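NAD-dependent aldehyde dehydrogenase (PDB 5UJU) probably oxidises aldehydes to the corresponding carboxylic acids with NAD+ as the electron acceptor. Local coordinates at residues F153-P158 and C214-W219; A138-H143 and I244-I249; V321-I326 and N356-R361; Q443-D448 and V463-S468; Q311-T316 and A551-V556. All blocks are in the same frame, centred on the assembly; numbering follows the deposited sequence.

Contact 1. Residues F153-P158 and C214-W219; sequences FQAGGP and CTFPTW
Three side chains of 214-219, Phe216, Thr218 and Trp219, converge on Ala155 and Gly156 in the last turn of helix 149-156, two by a ring edge and one by a hydroxyl. Phe216 comes edge on. With its CG anti to the carbonyl carbon (chi1 -71°), the ring swings toward the helix and sets CE2 3.8 Å from Ala155 CB, the methyl lying near the ring plane. Trp219 also shows an edge, but to a carbonyl: Ala155 O lies close to the indole plane, 3.6 Å from Trp219 CB and 3.7 Å from its CD1. Thr218 CB points toward the helix. Its OG1, placed between the backbone N and the carbonyl carbon (chi1 57°), donates a hydrogen bond of 2.8 Å to Gly156 O. The hydroxyl meets this carbonyl from the flank, at a C=O...O angle of 109°, and in doing so passes 3.2 Å from Gly156 CA. The CA atoms of Gly156 and Thr218 are 5.6 Å apart. The contact thus ties the end of one helix to the start of helix 217-230, which follows the long strand 191-211 of the presumed coenzyme-binding domain. Helix 158-175 flanks it, with His159 and Arg163 against Trp219, while His532 meets the indole edge-to-face. In chemical terms, a single hydrogen bond sits beside a methyl-to-ring-edge contact and a carbonyl at the indole edge, and its acceptor at a helix C-terminal end probably carries extra negative potential that suits a hydroxyl donor.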
# COMPACT_ATOMS: atom_id res chain seq x y z
N PHE A 153 -7.65 25.25 -18.99
CA PHE A 153 -6.84 24.54 -19.97
C PHE A 153 -5.67 23.82 -19.31
O PHE A 153 -5.49 22.61 -19.48
CB PHE A 153 -6.34 25.53 -21.03
CG PHE A 153 -5.51 24.89 -22.10
CD1 PHE A 153 -6.11 24.35 -23.24
CD2 PHE A 153 -4.13 24.83 -21.98
CE1 PHE A 153 -5.35 23.75 -24.23
CE2 PHE A 153 -3.36 24.24 -22.97
CZ PHE A 153 -3.97 23.69 -24.10
N GLN A 154 -4.85 24.55 -18.55
CA GLN A 154 -3.66 23.94 -17.96
C GLN A 154 -4.03 22.89 -16.93
O GLN A 154 -3.62 21.73 -17.04
CB GLN A 154 -2.78 25.02 -17.34
CG GLN A 154 -2.30 26.05 -18.31
CD GLN A 154 -1.13 26.84 -17.76
OE1 GLN A 154 -0.90 26.86 -16.54
NE2 GLN A 154 -0.38 27.49 -18.64
N ALA A 155 -4.81 23.28 -15.92
CA ALA A 155 -5.15 22.34 -14.86
C ALA A 155 -6.08 21.23 -15.36
O ALA A 155 -5.99 20.10 -14.88
CB ALA A 155 -5.79 23.08 -13.68
N GLY A 156 -6.97 21.52 -16.30
CA GLY A 156 -7.86 20.49 -16.77
C GLY A 156 -7.26 19.62 -17.86
O GLY A 156 -7.63 18.45 -17.99
N GLY A 157 -6.32 20.16 -18.63
CA GLY A 157 -5.73 19.45 -19.75
C GLY A 157 -4.31 19.00 -19.45
O GLY A 157 -4.08 18.08 -18.67
N PRO A 158 -3.33 19.67 -20.06
CA PRO A 158 -1.92 19.24 -19.94
C PRO A 158 -1.43 18.89 -18.54
O PRO A 158 -0.78 17.85 -18.38
CB PRO A 158 -1.16 20.45 -20.51
CG PRO A 158 -2.07 20.98 -21.54
CD PRO A 158 -3.49 20.73 -21.07
N CYS A 214 -15.48 18.39 -7.53
CA CYS A 214 -16.20 19.44 -8.27
C CYS A 214 -15.30 20.57 -8.76
O CYS A 214 -15.72 21.32 -9.64
CB CYS A 214 -17.34 20.02 -7.42
SG CYS A 214 -16.84 21.07 -6.04
N THR A 215 -14.08 20.70 -8.22
CA THR A 215 -13.18 21.79 -8.60
C THR A 215 -12.09 21.36 -9.57
O THR A 215 -11.75 22.11 -10.49
CB THR A 215 -12.49 22.38 -7.36
OG1 THR A 215 -12.01 21.30 -6.56
CG2 THR A 215 -13.47 23.22 -6.55
N PHE A 216 -11.49 20.18 -9.38
CA PHE A 216 -10.43 19.69 -10.26
C PHE A 216 -10.79 18.28 -10.72
O PHE A 216 -10.11 17.30 -10.38
CB PHE A 216 -9.07 19.72 -9.56
CG PHE A 216 -8.53 21.11 -9.36
CD1 PHE A 216 -8.93 21.89 -8.29
CD2 PHE A 216 -7.62 21.65 -10.27
CE1 PHE A 216 -8.44 23.17 -8.11
CE2 PHE A 216 -7.12 22.95 -10.10
CZ PHE A 216 -7.54 23.70 -9.02
N PRO A 217 -11.82 18.16 -11.56
CA PRO A 217 -12.30 16.82 -11.93
C PRO A 217 -11.26 15.97 -12.63
O PRO A 217 -11.10 14.78 -12.29
CB PRO A 217 -13.51 17.12 -12.84
CG PRO A 217 -13.25 18.50 -13.39
CD PRO A 217 -12.54 19.24 -12.27
N THR A 218 -10.52 16.53 -13.59
CA THR A 218 -9.49 15.73 -14.26
C THR A 218 -8.18 15.70 -13.47
O THR A 218 -7.55 14.65 -13.37
CB THR A 218 -9.26 16.26 -15.68
OG1 THR A 218 -8.89 17.64 -15.63
CG2 THR A 218 -10.52 16.09 -16.52
N TRP A 219 -7.76 16.83 -12.91
CA TRP A 219 -6.47 16.86 -12.23
C TRP A 219 -6.46 15.93 -11.03
O TRP A 219 -5.49 15.19 -10.81
CB TRP A 219 -6.13 18.28 -11.79
CG TRP A 219 -4.67 18.48 -11.42
CD1 TRP A 219 -3.68 18.95 -12.24
CD2 TRP A 219 -4.06 18.24 -10.14
NE1 TRP A 219 -2.48 19.01 -11.55
CE2 TRP A 219 -2.69 18.58 -10.26
CE3 TRP A 219 -4.53 17.77 -8.91
CZ2 TRP A 219 -1.79 18.46 -9.20
CZ3 TRP A 219 -3.64 17.65 -7.85
CH2 TRP A 219 -2.29 17.99 -8.01

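Contact 2. Residues A138-H143 and I244-I249; sequences AYSVMH and ILPLAI
Ser140 of helix 134-145 packs against Leu245, Pro246 and Ile249 of helix 245-260, and most of the contact is carbon packing around it. Its CB touches Leu245 CD2 at 3.5 Å, while Ile249 reaches over with CD1, 3.8 Å from Ser140 OG. Val141 adds the purely apolar pair: CG2, the methyl anti to its carbonyl carbon, lies 3.6 Å from Pro246 CG, and the two side chains cross obliquely. Ser140 OG lies over one face of the Pro246 ring, Val141 CG2 at its CB-CG edge.

The segments form an antiparallel helix pair, their axes 8.8 Å apart at the closest and their directions at 155°. The CA atoms of Ser140 and Pro246 approach to 5.5 Å, consistent with the small serine and the compact proline. Helix 245-260 follows strand 234-238 of the mixed sheet of the presumed Rossmann-type domain. Helix 134-145 packs on it and also on helix 149-156, Ala138 on Phe153 and Val141 on Ala152.

Ser140 OG, turned between its backbone N and carbonyl carbon (chi1 73°), is hydrogen-bonded to Ile137 O one turn back; that rotation also carries it over the proline, 3.4 Å from Pro246 CG. At the start of the second helix, Glu80 OE2 accepts from the backbone N atoms of Ile244 and Leu245.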
# COMPACT_ATOMS: atom_id res chain seq x y z
N ALA A 138 -10.89 21.88 -21.86
CA ALA A 138 -10.74 23.14 -21.13
C ALA A 138 -12.08 23.85 -20.97
O ALA A 138 -12.43 24.30 -19.88
CB ALA A 138 -9.73 24.04 -21.83
N TYR A 139 -12.84 23.96 -22.06
CA TYR A 139 -14.15 24.61 -21.98
C TYR A 139 -15.10 23.86 -21.05
O TYR A 139 -15.88 24.48 -20.32
CB TYR A 139 -14.76 24.77 -23.38
CG TYR A 139 -14.14 25.93 -24.13
CD1 TYR A 139 -14.36 27.23 -23.72
CD2 TYR A 139 -13.34 25.71 -25.25
CE1 TYR A 139 -13.80 28.31 -24.40
CE2 TYR A 139 -12.78 26.78 -25.94
CZ TYR A 139 -13.01 28.08 -25.51
OH TYR A 139 -12.46 29.15 -26.17
N SER A 140 -15.05 22.53 -21.06
CA SER A 140 -15.94 21.78 -20.18
C SER A 140 -15.58 21.99 -18.71
O SER A 140 -16.47 21.98 -17.85
CB SER A 140 -15.92 20.29 -20.52
OG SER A 140 -14.71 19.67 -20.11
N VAL A 141 -14.30 22.16 -18.41
CA VAL A 141 -13.87 22.44 -17.04
C VAL A 141 -14.27 23.86 -16.64
O VAL A 141 -14.79 24.09 -15.54
CB VAL A 141 -12.35 22.20 -16.92
CG1 VAL A 141 -11.76 22.87 -15.66
CG2 VAL A 141 -12.06 20.68 -16.94
N MET A 142 -14.07 24.82 -17.55
CA MET A 142 -14.43 26.21 -17.28
C MET A 142 -15.90 26.33 -16.90
O MET A 142 -16.24 26.96 -15.90
CB MET A 142 -14.12 27.06 -18.51
CG MET A 142 -14.54 28.53 -18.40
SD MET A 142 -14.12 29.49 -19.87
CE MET A 142 -14.95 31.03 -19.47
N HIS A 143 -16.79 25.68 -17.66
CA HIS A 143 -18.22 25.85 -17.43
C HIS A 143 -18.80 24.80 -16.50
O HIS A 143 -20.03 24.67 -16.42
CB HIS A 143 -18.97 25.91 -18.76
CG HIS A 143 -18.69 27.17 -19.51
ND1 HIS A 143 -19.17 28.40 -19.10
CD2 HIS A 143 -17.92 27.42 -20.60
CE1 HIS A 143 -18.75 29.33 -19.93
NE2 HIS A 143 -17.98 28.77 -20.84
N ILE A 244 -19.50 16.82 -14.35
CA ILE A 244 -19.51 15.54 -15.07
C ILE A 244 -18.81 15.63 -16.41
O ILE A 244 -18.00 14.78 -16.76
CB ILE A 244 -20.96 15.04 -15.24
CG1 ILE A 244 -21.64 14.85 -13.88
CG2 ILE A 244 -20.98 13.73 -16.07
CD1 ILE A 244 -23.17 14.80 -13.98
N LEU A 245 -19.13 16.67 -17.19
CA LEU A 245 -18.70 16.74 -18.58
C LEU A 245 -17.22 16.50 -18.79
O LEU A 245 -16.87 15.75 -19.72
CB LEU A 245 -19.11 18.10 -19.19
CG LEU A 245 -18.90 18.18 -20.71
CD1 LEU A 245 -19.67 17.04 -21.41
CD2 LEU A 245 -19.28 19.53 -21.31
N PRO A 246 -16.29 17.08 -18.00
CA PRO A 246 -14.87 16.79 -18.24
C PRO A 246 -14.53 15.32 -18.14
O PRO A 246 -13.69 14.84 -18.91
CB PRO A 246 -14.14 17.63 -17.16
CG PRO A 246 -15.08 18.73 -16.85
CD PRO A 246 -16.46 18.13 -16.97
N LEU A 247 -15.14 14.58 -17.21
CA LEU A 247 -14.86 13.16 -17.11
C LEU A 247 -15.69 12.34 -18.11
O LEU A 247 -15.25 11.26 -18.50
CB LEU A 247 -15.11 12.66 -15.69
CG LEU A 247 -14.01 13.18 -14.75
CD1 LEU A 247 -14.42 12.99 -13.31
CD2 LEU A 247 -12.66 12.48 -15.04
N ALA A 248 -16.85 12.84 -18.52
CA ALA A 248 -17.61 12.15 -19.58
C ALA A 248 -16.84 12.16 -20.89
O ALA A 248 -16.74 11.13 -21.57
CB ALA A 248 -18.98 12.81 -19.76
N ILE A 249 -16.27 13.32 -21.25
CA ILE A 249 -15.40 13.40 -22.42
C ILE A 249 -14.23 12.43 -22.26
O ILE A 249 -13.87 11.72 -23.21
CB ILE A 249 -14.90 14.85 -22.61
CG1 ILE A 249 -16.05 15.79 -22.94
CG2 ILE A 249 -13.81 14.92 -23.68
CD1 ILE A 249 -15.64 17.26 -22.84

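Contact 3. Residues V321-I326 and N356-R361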
# COMPACT_ATOMS: atom_id res chain seq x y z
N VAL A 321 -5.71 22.36 6.39
CA VAL A 321 -5.51 23.77 6.73
C VAL A 321 -4.16 24.17 6.17
O VAL A 321 -3.11 23.79 6.72
CB VAL A 321 -5.58 24.01 8.24
CG1 VAL A 321 -5.29 25.49 8.56
CG2 VAL A 321 -6.96 23.60 8.77
N ASN A 322 -4.16 24.90 5.06
CA ASN A 322 -2.91 25.38 4.47
C ASN A 322 -2.49 26.69 5.12
O ASN A 322 -3.32 27.58 5.35
CB ASN A 322 -3.07 25.56 2.96
CG ASN A 322 -3.40 24.23 2.26
OD1 ASN A 322 -2.86 23.19 2.62
ND2 ASN A 322 -4.30 24.28 1.29
N GLN A 323 -1.20 26.81 5.40
CA GLN A 323 -0.68 27.79 6.35
C GLN A 323 0.53 28.50 5.77
O GLN A 323 1.30 27.92 5.01
CB GLN A 323 -0.30 27.11 7.67
CG GLN A 323 -1.49 26.62 8.47
CD GLN A 323 -1.09 25.69 9.61
OE1 GLN A 323 -0.41 24.68 9.40
NE2 GLN A 323 -1.49 26.05 10.82
N ILE A 324 0.67 29.78 6.14
CA ILE A 324 1.86 30.57 5.83
C ILE A 324 2.42 31.11 7.15
O ILE A 324 1.67 31.67 7.95
CB ILE A 324 1.57 31.74 4.88
CG1 ILE A 324 0.97 31.26 3.55
CG2 ILE A 324 2.84 32.52 4.59
CD1 ILE A 324 0.64 32.43 2.62
N VAL A 325 3.72 30.94 7.36
CA VAL A 325 4.42 31.50 8.52
C VAL A 325 5.29 32.64 8.01
O VAL A 325 6.20 32.41 7.20
CB VAL A 325 5.25 30.44 9.25
CG1 VAL A 325 6.12 31.12 10.31
CG2 VAL A 325 4.35 29.39 9.91
N ILE A 326 5.02 33.86 8.47
CA ILE A 326 5.79 35.03 8.09
C ILE A 326 6.68 35.43 9.26
O ILE A 326 6.19 35.86 10.31
CB ILE A 326 4.91 36.21 7.64
CG1 ILE A 326 4.05 35.80 6.43
CG2 ILE A 326 5.81 37.37 7.27
CD1 ILE A 326 3.23 36.93 5.83
N ASN A 356 -4.37 30.26 6.44
CA ASN A 356 -3.91 30.88 7.68
C ASN A 356 -2.54 31.51 7.46
O ASN A 356 -1.62 30.85 6.96
CB ASN A 356 -3.85 29.86 8.81
CG ASN A 356 -5.24 29.29 9.17
OD1 ASN A 356 -6.26 29.69 8.61
ND2 ASN A 356 -5.26 28.36 10.09
N ILE A 357 -2.40 32.78 7.84
CA ILE A 357 -1.16 33.53 7.66
C ILE A 357 -0.72 34.03 9.04
O ILE A 357 -1.34 34.95 9.59
CB ILE A 357 -1.35 34.68 6.67
CG1 ILE A 357 -1.87 34.13 5.33
CG2 ILE A 357 -0.04 35.44 6.45
CD1 ILE A 357 -2.26 35.19 4.32
N TYR A 358 0.31 33.41 9.61
CA TYR A 358 0.76 33.73 10.96
C TYR A 358 1.84 34.81 10.92
O TYR A 358 2.83 34.67 10.20
CB TYR A 358 1.29 32.49 11.67
CG TYR A 358 0.30 31.35 11.75
CD1 TYR A 358 -0.80 31.40 12.61
CD2 TYR A 358 0.46 30.22 10.95
CE1 TYR A 358 -1.71 30.35 12.66
CE2 TYR A 358 -0.44 29.17 11.01
CZ TYR A 358 -1.52 29.24 11.85
OH TYR A 358 -2.41 28.18 11.88
N VAL A 359 1.64 35.87 11.70
CA VAL A 359 2.57 37.00 11.77
C VAL A 359 2.78 37.35 13.25
O VAL A 359 1.80 37.40 14.01
CB VAL A 359 2.03 38.21 10.98
CG1 VAL A 359 3.04 39.36 10.95
CG2 VAL A 359 1.60 37.80 9.54
N PRO A 360 4.01 37.57 13.71
CA PRO A 360 4.19 37.95 15.12
C PRO A 360 3.47 39.26 15.40
O PRO A 360 3.51 40.19 14.60
CB PRO A 360 5.71 38.09 15.26
CG PRO A 360 6.26 37.25 14.10
CD PRO A 360 5.29 37.47 13.00
N ARG A 361 2.78 39.30 16.54
CA ARG A 361 2.06 40.52 16.91
C ARG A 361 2.99 41.72 17.00
O ARG A 361 2.53 42.86 16.86
CB ARG A 361 1.34 40.33 18.25
CG ARG A 361 2.26 40.25 19.45
CD ARG A 361 1.48 39.92 20.73
NE ARG A 361 0.83 38.62 20.63
CZ ARG A 361 -0.46 38.45 20.35
NH1 ARG A 361 -1.23 39.51 20.15
NH2 ARG A 361 -0.97 37.22 20.27
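The edge of the Tyr358 ring faces the side chain of Gln323, whose CD lies in the ring plane and whose CG packs 3.7 Å from Tyr358 CE2. The glutamine amide is turned 71° against the ring. Val325 CG2 approaches the same ring obliquely, 4.1 Å from Tyr358 CD2. The other flat group, the Asn356 amide, has Val321 CG1 3.3 Å from its ND2; that nitrogen donates to Phe452 O and also makes a weak bond to Tyr358 OH.

Strands 323-326 and 356-360 run parallel at 16°, central neighbours in the mixed sheet presumed to belong to the catalytic domain, with helix 332-344 between them in sequence. Four backbone bonds tie them: Asn356 N to Asn322 O, Ile324 N to Asn356 O at 2.7 Å, Tyr358 N to Ile324 O, and Ile326 N to Tyr358 O.

Gln323, Val325, Asn356 and Tyr358 lie on one face, where helix 469-483 covers Gln323 and Tyr358. On the other, Ile324 and Ile357 lie side by side, and Ile326 CD1 reaches Ile357 CG2 at 3.6 Å. Ile326 and Val359 there meet helix 373-388 through Val376.

Contact 4. Residues Q443-D448 and V463-S468; sequences QLDVAD and VIATDS
Asp445 and Ala465 face each other at the end of a parallel strand pair, and the aspartate can be followed outward. Its CB leaves the sheet on the face shared with Gln443 and Ala465. The next carbon, CG, stands anti to the backbone N (chi1 -177°) and lies 3.9 Å from Ala465 O. Of the two carboxylate oxygens, OD1 lies 3.5 Å from that same carbonyl oxygen and 4.0 Å from Ala465 CB. Two acceptors so close would probably repel. OD1 also forms a salt bridge with NH2 of Arg361, though this rests on one of two conformers of that arginine and is less certain. OD2 turns back instead and accepts from Ala447 N at 2.9 Å, from above the carboxylate plane; this is an Asx turn. Asp448 OD2 in turn accepts from Asp445 N.

Along the strands, three bonds are exchanged: Leu444 N to Val463 O, Ala465 N to Leu444 O, and a more bent one, Val446 N to Ala465 O, at 137°. On the opposite face Ile464 places CG1 4.1 Å from Leu444 CB, and its CG2 lies against Val446 N.

Helix 449-452 connects strands 440-445 and 460-466 in a beta-alpha-beta unit; strand 460-466 is bonded on its other side to strand 356-360, while helix 373-388 covers Val463 and Ala465 and helix 469-483 takes Val446.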
# COMPACT_ATOMS: atom_id res chain seq x y z
N GLN A 443 -8.62 39.64 10.06
CA GLN A 443 -7.59 39.65 11.08
C GLN A 443 -8.08 38.84 12.27
O GLN A 443 -9.20 39.05 12.74
CB GLN A 443 -7.24 41.08 11.52
CG GLN A 443 -6.21 41.13 12.63
CD GLN A 443 -5.82 42.55 13.04
OE1 GLN A 443 -5.88 43.49 12.24
NE2 GLN A 443 -5.42 42.71 14.28
N LEU A 444 -7.24 37.92 12.75
CA LEU A 444 -7.50 37.18 13.98
C LEU A 444 -6.29 37.24 14.90
O LEU A 444 -5.21 37.73 14.53
CB LEU A 444 -7.84 35.72 13.68
CG LEU A 444 -9.20 35.53 13.02
CD1 LEU A 444 -9.41 34.05 12.71
CD2 LEU A 444 -10.29 36.06 13.94
N ASP A 445 -6.49 36.76 16.12
CA ASP A 445 -5.43 36.53 17.09
C ASP A 445 -5.27 35.03 17.26
O ASP A 445 -6.18 34.25 16.96
CB ASP A 445 -5.75 37.19 18.43
CG ASP A 445 -4.63 37.04 19.44
OD1 ASP A 445 -3.63 37.79 19.35
OD2 ASP A 445 -4.74 36.15 20.32
N VAL A 446 -4.09 34.62 17.75
CA VAL A 446 -3.82 33.20 17.98
C VAL A 446 -4.84 32.57 18.92
O VAL A 446 -5.07 31.36 18.86
CB VAL A 446 -2.37 33.03 18.48
CG1 VAL A 446 -2.19 33.64 19.85
CG2 VAL A 446 -1.97 31.57 18.47
N ALA A 447 -5.47 33.37 19.79
CA ALA A 447 -6.52 32.87 20.67
C ALA A 447 -7.77 32.42 19.91
O ALA A 447 -8.59 31.69 20.47
CB ALA A 447 -6.90 33.95 21.68
N ASP A 448 -7.93 32.82 18.65
CA ASP A 448 -9.09 32.45 17.85
C ASP A 448 -8.92 31.10 17.15
O ASP A 448 -9.41 30.91 16.03
CB ASP A 448 -9.40 33.57 16.85
CG ASP A 448 -9.58 34.92 17.54
OD1 ASP A 448 -10.28 34.94 18.57
OD2 ASP A 448 -9.00 35.94 17.10
N VAL A 463 -5.20 36.65 8.60
CA VAL A 463 -3.91 37.11 9.08
C VAL A 463 -3.98 37.06 10.61
O VAL A 463 -4.82 37.73 11.22
CB VAL A 463 -3.59 38.53 8.57
CG1 VAL A 463 -2.19 38.97 9.02
CG2 VAL A 463 -3.72 38.57 7.04
N ILE A 464 -3.14 36.22 11.22
CA ILE A 464 -3.31 35.78 12.60
C ILE A 464 -2.10 36.23 13.39
O ILE A 464 -0.96 35.87 13.06
CB ILE A 464 -3.48 34.25 12.68
CG1 ILE A 464 -4.70 33.81 11.88
CG2 ILE A 464 -3.55 33.78 14.15
CD1 ILE A 464 -4.68 32.32 11.52
N ALA A 465 -2.34 37.01 14.45
CA ALA A 465 -1.26 37.52 15.28
C ALA A 465 -0.85 36.46 16.30
O ALA A 465 -1.67 36.01 17.11
CB ALA A 465 -1.69 38.81 15.99
N THR A 466 0.42 36.08 16.28
CA THR A 466 1.00 35.12 17.20
C THR A 466 1.96 35.82 18.16
O THR A 466 2.35 36.98 17.96
CB THR A 466 1.75 34.02 16.43
OG1 THR A 466 2.90 34.60 15.80
CG2 THR A 466 0.84 33.37 15.35
N ASP A 467 2.34 35.12 19.24
CA ASP A 467 3.30 35.67 20.19
C ASP A 467 4.69 35.79 19.59
O ASP A 467 5.46 36.68 19.98
CB ASP A 467 3.35 34.82 21.45
CG ASP A 467 2.06 34.86 22.22
OD1 ASP A 467 1.28 35.81 22.00
OD2 ASP A 467 1.81 33.94 23.02
N SER A 468 5.04 34.91 18.65
CA SER A 468 6.39 34.84 18.10
C SER A 468 6.38 33.87 16.94
O SER A 468 5.44 33.08 16.76
CB SER A 468 7.41 34.40 19.15
OG SER A 468 7.17 33.06 19.55

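Contact 5. Residues Q311-T316 and A551-V556; sequences QAQVYT and ANRFRV
Tyr315 and Gln313 both have CG anti to the carbonyl carbon (chi1 -51° and -63°), which sends the two side chains from the same side of strand 313-317 toward Asn552 and Arg553, the latter extended from CG to NE. The result is a cation-pi stack. The Arg553 guanidinium lies flat on the phenol ring, planes 18° apart, with NH2 over the ring centre and 3.3 Å from Tyr315 CD2. Asp294 and Asp228 form salt bridges with Arg553 NH1, and NE donates to Phe549 O.

The strand belongs to the mixed sheet of the presumed coenzyme-binding domain, and the turn at 551-553 leads into strand 554-562 of that sheet. Asn552 and Arg555 also face the second subunit, where Asp546 pairs with Arg555.

The amides of Gln313 and Asn552 are stacked. Gln313 NE2 donates a bent bond to Asn552 O at 2.8 Å, from above the carbonyl plane, while Gln313 OE1 lies 2.9 Å from the same Asn552 O. Asn552 OD1 is hydrogen-bonded to Arg205 NH2. Tyr315 OH gives its proton to Gln313 OE1, on a lone pair, and receives from two waters. One accepts from Asn552 N at 3.0 Å, the other from Asn552 ND2 at 3.2 Å.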
# COMPACT_ATOMS: atom_id res chain seq x y z
N GLN A 311 -13.45 -3.86 1.96
CA GLN A 311 -13.09 -4.78 0.89
C GLN A 311 -12.22 -4.13 -0.18
O GLN A 311 -11.74 -4.83 -1.07
CB GLN A 311 -14.36 -5.36 0.26
CG GLN A 311 -14.93 -4.54 -0.89
CD GLN A 311 -15.53 -3.21 -0.48
OE1 GLN A 311 -15.76 -2.93 0.71
NE2 GLN A 311 -15.75 -2.35 -1.46
N ALA A 312 -12.00 -2.82 -0.11
CA ALA A 312 -11.28 -2.11 -1.15
C ALA A 312 -10.02 -1.47 -0.57
O ALA A 312 -9.92 -1.24 0.64
CB ALA A 312 -12.15 -1.03 -1.79
N GLN A 313 -9.07 -1.20 -1.46
CA GLN A 313 -7.98 -0.27 -1.18
C GLN A 313 -8.47 1.13 -1.47
O GLN A 313 -8.90 1.42 -2.59
CB GLN A 313 -6.78 -0.56 -2.06
CG GLN A 313 -6.17 -1.88 -1.86
CD GLN A 313 -5.42 -2.26 -3.09
OE1 GLN A 313 -4.86 -1.41 -3.79
NE2 GLN A 313 -5.45 -3.53 -3.42
N VAL A 314 -8.43 2.01 -0.46
CA VAL A 314 -9.03 3.33 -0.54
C VAL A 314 -7.92 4.39 -0.52
O VAL A 314 -7.09 4.41 0.39
CB VAL A 314 -10.03 3.55 0.61
CG1 VAL A 314 -10.70 4.91 0.47
CG2 VAL A 314 -11.06 2.45 0.60
N TYR A 315 -7.93 5.26 -1.54
CA TYR A 315 -7.00 6.38 -1.65
C TYR A 315 -7.81 7.66 -1.59
O TYR A 315 -8.75 7.83 -2.36
CB TYR A 315 -6.22 6.31 -2.95
CG TYR A 315 -5.58 4.95 -3.17
CD1 TYR A 315 -4.29 4.69 -2.71
CD2 TYR A 315 -6.27 3.93 -3.83
CE1 TYR A 315 -3.70 3.47 -2.90
CE2 TYR A 315 -5.69 2.69 -4.02
CZ TYR A 315 -4.40 2.46 -3.55
OH TYR A 315 -3.79 1.25 -3.73
N THR A 316 -7.45 8.55 -0.66
CA THR A 316 -8.30 9.71 -0.39
C THR A 316 -7.48 10.99 -0.45
O THR A 316 -6.31 11.00 -0.06
CB THR A 316 -8.99 9.62 0.98
OG1 THR A 316 -8.00 9.49 2.02
CG2 THR A 316 -9.97 8.45 1.05
N ALA A 551 1.54 0.26 -6.11
CA ALA A 551 2.08 -1.09 -5.96
C ALA A 551 1.06 -2.10 -5.47
O ALA A 551 1.28 -3.31 -5.62
CB ALA A 551 3.27 -1.09 -5.00
N ASN A 552 -0.04 -1.65 -4.87
CA ASN A 552 -1.06 -2.56 -4.37
C ASN A 552 -2.21 -2.75 -5.35
O ASN A 552 -3.16 -3.47 -5.02
CB ASN A 552 -1.62 -2.04 -3.04
CG ASN A 552 -1.87 -3.15 -2.05
OD1 ASN A 552 -1.50 -4.31 -2.28
ND2 ASN A 552 -2.51 -2.81 -0.94
N ARG A 553 -2.19 -2.10 -6.51
CA ARG A 553 -3.34 -2.19 -7.43
C ARG A 553 -3.29 -3.41 -8.33
O ARG A 553 -4.26 -3.67 -9.06
CB ARG A 553 -3.43 -0.92 -8.29
CG ARG A 553 -3.49 0.39 -7.44
CD ARG A 553 -3.71 1.62 -8.34
NE ARG A 553 -3.65 2.86 -7.56
CZ ARG A 553 -4.69 3.64 -7.27
NH1 ARG A 553 -5.92 3.33 -7.70
NH2 ARG A 553 -4.50 4.73 -6.54
N PHE A 554 -2.20 -4.17 -8.30
CA PHE A 554 -2.09 -5.46 -8.97
C PHE A 554 -1.51 -6.43 -7.96
O PHE A 554 -0.94 -6.02 -6.94
CB PHE A 554 -1.17 -5.39 -10.22
CG PHE A 554 0.26 -5.07 -9.87
CD1 PHE A 554 1.19 -6.09 -9.68
CD2 PHE A 554 0.65 -3.76 -9.68
CE1 PHE A 554 2.50 -5.79 -9.33
CE2 PHE A 554 1.96 -3.46 -9.32
CZ PHE A 554 2.88 -4.47 -9.14
N ARG A 555 -1.68 -7.72 -8.24
CA ARG A 555 -1.04 -8.77 -7.47
C ARG A 555 -0.31 -9.69 -8.43
O ARG A 555 -0.43 -9.56 -9.66
CB ARG A 555 -2.06 -9.54 -6.61
CG ARG A 555 -2.90 -8.69 -5.64
CD ARG A 555 -2.13 -8.29 -4.35
NE ARG A 555 -1.10 -7.29 -4.62
CZ ARG A 555 0.04 -7.19 -3.97
NH1 ARG A 555 0.32 -8.04 -2.99
NH2 ARG A 555 0.93 -6.26 -4.31
N VAL A 556 0.50 -10.60 -7.88
CA VAL A 556 1.28 -11.57 -8.66
C VAL A 556 0.87 -12.96 -8.22
O VAL A 556 1.00 -13.31 -7.04
CB VAL A 556 2.79 -11.36 -8.50
CG1 VAL A 556 3.57 -12.29 -9.41
CG2 VAL A 556 3.16 -9.91 -8.79
O HOH W 1 -1.24 1.05 -4.61
O HOH W 2 -3.22 0.36 -0.99

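Overall arrangement
The five contacts fall into two lobes. Contacts 1 and 2 adjoin, with centres about 9 Å apart: Pro246 of contact 2 packs on Pro217 and Thr218 of contact 1. Contacts 3 and 4, with centres about 8 Å apart, share one sheet, linked by a probable hydrogen bond from Ile464 N to Ile357 O. The lobes stand well apart, contacts 1 and 3 being about 28 Å between centres, yet the bound sodium ion, at Gly348 and Gly458, lies between them, about 10 Å from the Phe216 side chain and about 7 Å from that of Asn322. Contact 5 is about 24 Å from contact 1 between centres and is the one that reaches the second subunit.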